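Local coordinates for Lmo2241 protein (Listeria monocytogenes, PDB 4HAM), which probably binds DNA as a transcriptional regulator of the GntR family, through a winged helix-turn-helix domain, at residues Ile23-Gln26 against Val27-Val31. Sequence-based numbering, arbitrary orientation.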
ATOM      1  N   ILE A  23      -9.469   9.410 -10.888  1.00 19.07           N
ATOM      2  CA  ILE A  23     -10.789   9.980 -10.648  1.00 16.61           C
ATOM      3  C   ILE A  23     -10.929  10.420  -9.193  1.00 17.99           C
ATOM      4  O   ILE A  23     -11.395  11.528  -8.915  1.00 18.49           O
ATOM      5  CB  ILE A  23     -11.913   9.008 -11.027  1.00 18.58           C
ATOM      6  CG1 ILE A  23     -11.913   8.760 -12.532  1.00 23.81           C
ATOM      7  CG2 ILE A  23     -13.275   9.566 -10.577  1.00 19.16           C
ATOM      8  CD1 ILE A  23     -12.041  10.013 -13.327  1.00 29.98           C
ATOM      9  N   LYS A  24     -10.512   9.553  -8.274  0.59 17.03           N
ATOM     10  CA  LYS A  24     -10.524   9.875  -6.848  0.59 17.44           C
ATOM     11  C   LYS A  24      -9.712  11.144  -6.542  0.59 18.53           C
ATOM     12  O   LYS A  24     -10.165  12.030  -5.810  0.59 19.24           O
ATOM     13  CB  LYS A  24      -9.965   8.689  -6.049  0.59 20.18           C
ATOM     14  CG  LYS A  24     -10.115   8.822  -4.547  0.59 18.40           C
ATOM     15  CD  LYS A  24      -9.470   7.661  -3.781  0.59 18.87           C
ATOM     16  CE  LYS A  24     -10.189   6.334  -4.016  0.59 19.30           C
ATOM     17  NZ  LYS A  24      -9.654   5.227  -3.159  0.59 22.09           N
ATOM     18  N   GLU A  25      -8.509  11.219  -7.104  1.00 18.68           N
ATOM     19  CA  GLU A  25      -7.618  12.370  -6.910  1.00 18.76           C
ATOM     20  C   GLU A  25      -8.232  13.653  -7.467  1.00 17.26           C
ATOM     21  O   GLU A  25      -8.103  14.726  -6.881  1.00 20.50           O
ATOM     22  CB  GLU A  25      -6.252  12.114  -7.577  1.00 18.52           C
ATOM     23  CG  GLU A  25      -5.170  13.113  -7.150  1.00 22.08           C
ATOM     24  CD  GLU A  25      -3.878  12.953  -7.942  1.00 25.34           C
ATOM     25  OE1 GLU A  25      -3.763  11.981  -8.723  1.00 28.67           O
ATOM     26  OE2 GLU A  25      -2.976  13.792  -7.768  1.00 26.96           O
ATOM     27  N   GLN A  26      -8.897  13.547  -8.607  1.00 16.26           N
ATOM     28  CA  GLN A  26      -9.562  14.719  -9.184  1.00 19.50           C
ATOM     29  C   GLN A  26     -10.718  15.208  -8.320  1.00 20.84           C
ATOM     30  O   GLN A  26     -10.986  16.409  -8.256  1.00 18.04           O
ATOM     31  CB  GLN A  26     -10.041  14.431 -10.596  1.00 20.30           C
ATOM     32  CG  GLN A  26      -8.912  14.393 -11.598  1.00 23.83           C
ATOM     33  CD  GLN A  26      -9.398  14.140 -12.988  1.00 26.25           C
ATOM     34  OE1 GLN A  26     -10.604  14.154 -13.250  1.00 26.57           O
ATOM     35  NE2 GLN A  26      -8.469  13.895 -13.897  1.00 29.57           N
ATOM     36  N   VAL A  27     -11.405  14.282  -7.658  1.00 20.26           N
ATOM     37  CA  VAL A  27     -12.414  14.672  -6.688  1.00 16.45           C
ATOM     38  C   VAL A  27     -11.744  15.388  -5.525  1.00 20.88           C
ATOM     39  O   VAL A  27     -12.197  16.458  -5.113  1.00 18.23           O
ATOM     40  CB  VAL A  27     -13.248  13.470  -6.174  1.00 21.25           C
ATOM     41  CG1 VAL A  27     -14.143  13.894  -5.022  1.00 24.58           C
ATOM     42  CG2 VAL A  27     -14.063  12.871  -7.301  1.00 21.63           C
ATOM     43  N   VAL A  28     -10.653  14.823  -5.012  1.00 21.80           N
ATOM     44  CA  VAL A  28      -9.920  15.477  -3.926  1.00 25.26           C
ATOM     45  C   VAL A  28      -9.483  16.897  -4.295  1.00 22.50           C
ATOM     46  O   VAL A  28      -9.589  17.812  -3.484  1.00 23.50           O
ATOM     47  CB  VAL A  28      -8.700  14.647  -3.473  1.00 26.36           C
ATOM     48  CG1 VAL A  28      -7.790  15.475  -2.571  1.00 24.94           C
ATOM     49  CG2 VAL A  28      -9.170  13.373  -2.763  1.00 21.37           C
ATOM     50  N   LYS A  29      -9.008  17.077  -5.525  1.00 19.57           N
ATOM     51  CA  LYS A  29      -8.579  18.385  -6.014  1.00 23.47           C
ATOM     52  C   LYS A  29      -9.707  19.382  -6.204  1.00 25.73           C
ATOM     53  O   LYS A  29      -9.456  20.579  -6.321  1.00 27.20           O
ATOM     54  CB  LYS A  29      -7.874  18.257  -7.367  1.00 20.37           C
ATOM     55  CG  LYS A  29      -6.515  17.585  -7.320  1.00 20.72           C
ATOM     56  CD  LYS A  29      -5.917  17.511  -8.718  1.00 20.91           C
ATOM     57  CE  LYS A  29      -4.879  16.392  -8.821  1.00 22.00           C
ATOM     58  NZ  LYS A  29      -3.829  16.509  -7.773  1.00 21.32           N
ATOM     59  N   GLY A  30     -10.941  18.895  -6.285  1.00 22.72           N
ATOM     60  CA  GLY A  30     -12.056  19.778  -6.607  1.00 21.25           C
ATOM     61  C   GLY A  30     -12.222  19.990  -8.105  1.00 20.13           C
ATOM     62  O   GLY A  30     -13.070  20.767  -8.543  1.00 24.25           O
ATOM     63  N   VAL A  31     -11.425  19.282  -8.900  1.00 19.86           N
ATOM     64  CA  VAL A  31     -11.562  19.345 -10.345  1.00 19.62           C
ATOM     65  C   VAL A  31     -12.870  18.679 -10.723  1.00 24.63           C
ATOM     66  O   VAL A  31     -13.559  19.125 -11.645  1.00 23.70           O
ATOM     67  CB  VAL A  31     -10.383  18.661 -11.071  1.00 21.20           C
ATOM     68  CG1 VAL A  31     -10.725  18.388 -12.529  1.00 22.68           C
ATOM     69  CG2 VAL A  31      -9.129  19.524 -10.948  1.00 22.61           C
TER
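E25 and K29 form an i to i+4 salt bridge on the last turns of helix 15-29, the first helix of the winged helix-turn-helix domain, just before a Schellman motif ends it. E25 CG lies anti to the backbone N (chi1 -167°) and the chain beyond is extended, which holds the carboxylate out from the helix surface. The lysine leans back by part of a turn to reach it, running across it and bending at its last torsion (chi4 -54°), bringing NZ 2.8 Å from E25 OE2, above the carboxylate plane rather than within it. The aliphatic part of the lysine adds contact: K29 CE rests 3.7 Å from E25 CG, and K29 CG passes 3.3 Å from the carbonyl oxygen E25 O. The same two residues are joined beneath by an ordinary helical bond, K29 N to E25 O at 2.9 Å.

The helix stops at G30, whose positive phi (84°) turns the chain. Its N bonds to V27 O at 3.0 Å, and V31 N makes a weak bond to Q26 O at the same length. This reversal brings V31 CB beside Q26 CB, 4.3 Å away, so the residues that share the weak bond also touch through their side chains.

From the last turn, Q26 NE2 bonds to A3 O near the N-terminus. K29 NZ has a second acceptor in I126 O at the end of helix 112-127, where V28 also packs, while K24 NZ links the helix to Q65, just after helix 52-64 of the same domain, and to D104 of the second subunit.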